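Local coordinates for hypothetical protein TT1823 (Thermus thermophilus, PDB 1ZPW), which is probably a metal-dependent CRISPR-associated endonuclease of the Cas2 family, part of an adaptive immune system against viruses and plasmids, at residues Asp48-Ala53 / Leu64-Val69; Val8-Pro13 / Asn23-Tyr28. All coordinates share one frame; numbering follows the deposited sequence.

Contact 1 (Asp48-Ala53 / Leu64-Val69); sequences DLRRRA and LRIYPV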
# COMPACT_ATOMS: atom_id res chain seq x y z
N ASP A 48 -0.43 8.59 9.17
CA ASP A 48 0.59 9.31 8.43
C ASP A 48 0.56 8.93 6.95
O ASP A 48 0.63 9.81 6.06
CB ASP A 48 1.97 9.00 9.00
CG ASP A 48 3.07 9.86 8.38
OD1 ASP A 48 4.03 9.29 7.81
OD2 ASP A 48 3.06 11.11 8.43
N LEU A 49 0.45 7.63 6.70
CA LEU A 49 0.31 7.13 5.33
C LEU A 49 -0.92 7.76 4.65
O LEU A 49 -0.81 8.26 3.52
CB LEU A 49 0.25 5.59 5.31
CG LEU A 49 0.22 4.86 3.96
CD1 LEU A 49 0.59 3.38 4.17
CD2 LEU A 49 -1.10 4.95 3.27
N ARG A 50 -2.08 7.73 5.31
CA ARG A 50 -3.27 8.34 4.71
C ARG A 50 -3.11 9.81 4.43
O ARG A 50 -3.45 10.29 3.33
CB ARG A 50 -4.50 8.15 5.57
CG ARG A 50 -4.97 6.73 5.72
CD ARG A 50 -6.42 6.69 6.18
NE ARG A 50 -6.51 7.58 7.34
CZ ARG A 50 -6.47 7.18 8.61
NH1 ARG A 50 -6.49 8.09 9.58
NH2 ARG A 50 -6.46 5.88 8.93
N ARG A 51 -2.56 10.53 5.41
CA ARG A 51 -2.37 11.96 5.27
C ARG A 51 -1.49 12.29 4.07
O ARG A 51 -1.82 13.20 3.29
CB ARG A 51 -1.76 12.51 6.57
CG ARG A 51 -1.11 13.88 6.53
CD ARG A 51 -0.18 14.20 7.75
NE ARG A 51 -0.62 13.66 9.04
CZ ARG A 51 -1.70 14.09 9.73
NH1 ARG A 51 -2.04 13.54 10.89
NH2 ARG A 51 -2.45 15.06 9.23
N ARG A 52 -0.41 11.53 3.89
CA ARG A 52 0.53 11.79 2.81
C ARG A 52 -0.04 11.30 1.48
O ARG A 52 0.19 11.94 0.46
CB ARG A 52 1.89 11.15 3.15
CG ARG A 52 2.53 11.83 4.38
CD ARG A 52 3.85 11.30 4.83
NE ARG A 52 4.92 11.60 3.88
CZ ARG A 52 6.10 10.98 3.89
NH1 ARG A 52 6.36 10.04 4.80
NH2 ARG A 52 7.03 11.29 2.99
N ALA A 53 -0.76 10.18 1.50
CA ALA A 53 -1.35 9.66 0.26
C ALA A 53 -2.40 10.64 -0.26
O ALA A 53 -2.47 10.94 -1.44
CB ALA A 53 -1.97 8.28 0.48
N LEU A 64 -7.36 3.83 -3.55
CA LEU A 64 -6.39 3.23 -2.66
C LEU A 64 -7.17 2.46 -1.60
O LEU A 64 -8.03 3.04 -0.91
CB LEU A 64 -5.50 4.32 -2.01
CG LEU A 64 -4.34 3.86 -1.12
CD1 LEU A 64 -3.52 5.06 -0.62
CD2 LEU A 64 -4.76 3.10 0.08
N ARG A 65 -6.88 1.17 -1.47
CA ARG A 65 -7.54 0.37 -0.44
C ARG A 65 -6.53 -0.17 0.53
O ARG A 65 -5.49 -0.69 0.14
CB ARG A 65 -8.35 -0.77 -1.07
CG ARG A 65 -9.42 -0.25 -2.04
CD ARG A 65 -10.23 -1.37 -2.73
NE ARG A 65 -11.30 -1.85 -1.87
CZ ARG A 65 -12.52 -1.28 -1.80
NH1 ARG A 65 -13.44 -1.76 -0.96
NH2 ARG A 65 -12.78 -0.22 -2.55
N ILE A 66 -6.85 -0.08 1.82
CA ILE A 66 -5.94 -0.53 2.87
C ILE A 66 -6.59 -1.63 3.67
O ILE A 66 -7.64 -1.41 4.32
CB ILE A 66 -5.58 0.67 3.80
CG1 ILE A 66 -4.89 1.74 3.00
CG2 ILE A 66 -4.67 0.20 4.89
CD1 ILE A 66 -4.78 3.16 3.72
N TYR A 67 -6.00 -2.82 3.62
CA TYR A 67 -6.56 -4.01 4.27
C TYR A 67 -5.74 -4.43 5.47
O TYR A 67 -4.60 -4.86 5.30
CB TYR A 67 -6.54 -5.20 3.31
CG TYR A 67 -7.49 -5.03 2.13
CD1 TYR A 67 -8.84 -5.34 2.26
CD2 TYR A 67 -7.01 -4.61 0.89
CE1 TYR A 67 -9.73 -5.19 1.17
CE2 TYR A 67 -7.88 -4.44 -0.18
CZ TYR A 67 -9.22 -4.76 -0.04
OH TYR A 67 -10.07 -4.60 -1.11
N PRO A 68 -6.31 -4.42 6.67
CA PRO A 68 -5.59 -5.01 7.81
C PRO A 68 -5.62 -6.52 7.69
O PRO A 68 -6.70 -7.09 7.46
CB PRO A 68 -6.37 -4.52 9.04
CG PRO A 68 -7.67 -3.97 8.54
CD PRO A 68 -7.66 -3.91 7.02
N VAL A 69 -4.47 -7.17 7.80
CA VAL A 69 -4.37 -8.61 7.51
C VAL A 69 -4.32 -9.36 8.84
O VAL A 69 -3.68 -8.91 9.78
CB VAL A 69 -3.09 -8.93 6.72
CG1 VAL A 69 -2.92 -10.44 6.53
CG2 VAL A 69 -3.13 -8.20 5.37

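Contact 2 (Val8-Pro13 / Asn23-Tyr28); sequences VAYDIP and NLLKSY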
# COMPACT_ATOMS: atom_id res chain seq x y z
N VAL A 8 -1.75 -2.91 0.88
CA VAL A 8 -2.15 -1.59 0.38
C VAL A 8 -2.21 -1.71 -1.13
O VAL A 8 -1.18 -1.87 -1.77
CB VAL A 8 -1.16 -0.48 0.79
CG1 VAL A 8 -1.65 0.86 0.25
CG2 VAL A 8 -1.06 -0.40 2.30
N ALA A 9 -3.43 -1.62 -1.69
CA ALA A 9 -3.65 -1.85 -3.11
C ALA A 9 -4.14 -0.58 -3.75
O ALA A 9 -5.01 0.11 -3.20
CB ALA A 9 -4.67 -2.97 -3.31
N TYR A 10 -3.59 -0.26 -4.91
CA TYR A 10 -3.94 1.01 -5.55
C TYR A 10 -4.23 0.87 -7.02
O TYR A 10 -3.73 -0.04 -7.70
CB TYR A 10 -2.87 2.07 -5.32
CG TYR A 10 -1.47 1.65 -5.69
CD1 TYR A 10 -0.63 1.05 -4.75
CD2 TYR A 10 -0.98 1.84 -6.99
CE1 TYR A 10 0.66 0.68 -5.06
CE2 TYR A 10 0.32 1.46 -7.32
CZ TYR A 10 1.13 0.90 -6.36
OH TYR A 10 2.40 0.50 -6.71
N ASP A 11 -5.08 1.76 -7.49
CA ASP A 11 -5.50 1.78 -8.88
C ASP A 11 -5.46 3.26 -9.25
O ASP A 11 -6.39 4.01 -8.93
CB ASP A 11 -6.92 1.24 -8.89
CG ASP A 11 -7.43 0.94 -10.24
OD1 ASP A 11 -6.85 1.43 -11.26
OD2 ASP A 11 -8.47 0.23 -10.37
N ILE A 12 -4.36 3.68 -9.88
CA ILE A 12 -4.10 5.09 -10.20
C ILE A 12 -3.85 5.18 -11.71
O ILE A 12 -2.84 4.69 -12.18
CB ILE A 12 -2.83 5.58 -9.44
CG1 ILE A 12 -2.80 5.18 -7.95
CG2 ILE A 12 -2.49 7.07 -9.76
CD1 ILE A 12 -3.90 5.73 -7.13
N PRO A 13 -4.75 5.76 -12.46
CA PRO A 13 -4.57 5.80 -13.93
C PRO A 13 -3.42 6.63 -14.42
O PRO A 13 -2.80 6.33 -15.50
CB PRO A 13 -5.94 6.27 -14.47
CG PRO A 13 -6.67 6.86 -13.30
CD PRO A 13 -6.07 6.27 -12.04
N ASN A 23 6.55 5.65 -4.49
CA ASN A 23 7.70 6.16 -3.75
C ASN A 23 7.33 6.43 -2.30
O ASN A 23 8.11 6.14 -1.38
CB ASN A 23 8.26 7.41 -4.42
CG ASN A 23 8.95 7.12 -5.72
OD1 ASN A 23 9.45 6.00 -5.95
ND2 ASN A 23 8.99 8.11 -6.61
N LEU A 24 6.12 6.95 -2.09
CA LEU A 24 5.64 7.14 -0.72
C LEU A 24 5.52 5.80 0.03
O LEU A 24 6.00 5.66 1.16
CB LEU A 24 4.31 7.90 -0.74
CG LEU A 24 3.60 7.95 0.61
CD1 LEU A 24 4.44 8.80 1.54
CD2 LEU A 24 2.17 8.49 0.47
N LEU A 25 4.92 4.81 -0.63
CA LEU A 25 4.71 3.52 0.01
C LEU A 25 6.01 2.82 0.43
O LEU A 25 6.03 2.11 1.43
CB LEU A 25 3.84 2.60 -0.87
CG LEU A 25 2.40 3.13 -1.00
CD1 LEU A 25 1.57 2.16 -1.85
CD2 LEU A 25 1.68 3.31 0.36
N LYS A 26 7.09 3.07 -0.31
CA LYS A 26 8.42 2.56 0.05
C LYS A 26 8.87 2.98 1.45
O LYS A 26 9.64 2.27 2.10
CB LYS A 26 9.43 2.99 -1.00
CG LYS A 26 9.19 2.33 -2.32
CD LYS A 26 9.93 1.01 -2.45
CE LYS A 26 9.64 0.41 -3.83
NZ LYS A 26 10.46 -0.75 -4.17
N SER A 27 8.38 4.13 1.93
CA SER A 27 8.76 4.59 3.26
C SER A 27 8.05 3.80 4.38
O SER A 27 8.43 3.86 5.57
CB SER A 27 8.66 6.14 3.37
OG SER A 27 7.32 6.53 3.42
N TYR A 28 7.05 2.98 4.00
CA TYR A 28 6.29 2.20 4.96
C TYR A 28 6.36 0.70 4.76
O TYR A 28 5.89 -0.05 5.61
CB TYR A 28 4.80 2.56 4.92
CG TYR A 28 4.52 4.01 5.17
CD1 TYR A 28 4.39 4.50 6.45
CD2 TYR A 28 4.42 4.90 4.09
CE1 TYR A 28 4.15 5.88 6.65
CE2 TYR A 28 4.18 6.22 4.27
CZ TYR A 28 4.04 6.71 5.55
OH TYR A 28 3.78 8.05 5.70

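Contact 1 (Asp48-Ala53 / Leu64-Val69)
Leu49, Arg50 and Ala53 of the helix meet Leu64 and Ile66 of the strand through carbon atoms. The contacts between apolar side chains form two groups. In the first, Leu64 CD1 lies 3.7 Å from Ala53 CB. Leu64 has CG anti to the backbone N (chi1 -175°), and this and a likewise extended chi2 carry the CD1 methyl out to the short alanine. The CA atoms of Ala53 and Leu64 are 8.7 Å apart, against 9.4 Å for those of Arg50 and Ile66. In the second group, the end methyl of Ile66 does the touching. Its CD1 is 4.1 Å from Leu49 CD2, and the two side chains lie alongside, pointing opposite ways.

The same methyl meets the aliphatic part of Arg50. Ile66 CD1 is 4.1 Å from Arg50 CG, and the arginine chain runs roughly perpendicular to that of the isoleucine. Only the base of the arginine is used in this contact. Its chain bends further out, at chi3.

The polar side-chain pairs of this contact lie within one segment. On the helix, Arg52 NH1 and Asp48 OD1 form a long salt bridge of 3.9 Å, at the edge of the guanidinium. Asp48 OD1 has a stronger partner in Tyr28 OH. On the strand, Arg65 NE donates to Tyr67 OH at 3.1 Å, with an N-H...O angle of 146° and the oxygen close to the guanidinium plane.

Leu64 also touches Val8, and Ile66 touches Tyr6, both on strand 4-11. Leu49 and Ala53 also pack on helix 15-26. The axes of helix segment 48-53 and strand segment 64-68 run antiparallel (176°) and come within 11.5 Å. Helix 43-56 and strand 63-68 are the second half of a beta-alpha-beta crossover, packed on one face of the antiparallel sheet, as in the ferredoxin-like fold of Cas2 proteins.

Contact 2 (Val8-Pro13 / Asn23-Tyr28)
Val8 and Leu25 mark the nearest approach of the two backbones, with their CA atoms 8.6 Å apart. Residues 8-11 are strand and run on into a loop. Asn23 to Leu25 are helical, and the backbone then turns toward Tyr28. The CB atoms of Val8 and Tyr10 point toward the helix, and that of Ala9 points away.

Leu25 carries the contact from the helix side. Its chi1 of -67° directs the two methyls at Val8 and Tyr10. CD1 touches both residues: it sits 3.7 Å from Tyr10 CE1, approaching the ring obliquely, and 4.1 Å from Val8 CG1. CD2 adds a second contact to Val8 CG1, also at 4.1 Å. All three residues are buried. The phenol of Tyr10 ends in a hydrogen bond with Arg31.

Leu24 O accepts two bonds from Ser27. Ser27 OG reaches it at 2.8 Å in the carbonyl plane, and Ser27 N at 2.9 Å.

Phe37 of strand 36-41 touches both Tyr10 and Leu25. Leu49 of helix 43-56 also packs on Leu25, which thus lies between the sheet and the second helix.

Contact 2 pairs strand 4-11 with the first helix, and contact 1 pairs strand 63-68 with the second. The centres of the contacts are about 9 Å apart. The two strands are antiparallel neighbours, bonded from Arg65 N to Ala9 O at 2.8 Å. Leu24 touches Arg52 and Ala53, so the helices also pack on each other directly. A polar link lies beside them: Tyr28 OH is 2.5 Å from Asp48 OD1, a probable hydrogen bond. Contact 2 holds Asp11, the predicted ligand of the catalytic magnesium, at the end of its strand. Leu64 is the residue of contact 1 placed near that ligand, with about 8 Å between the two side chains.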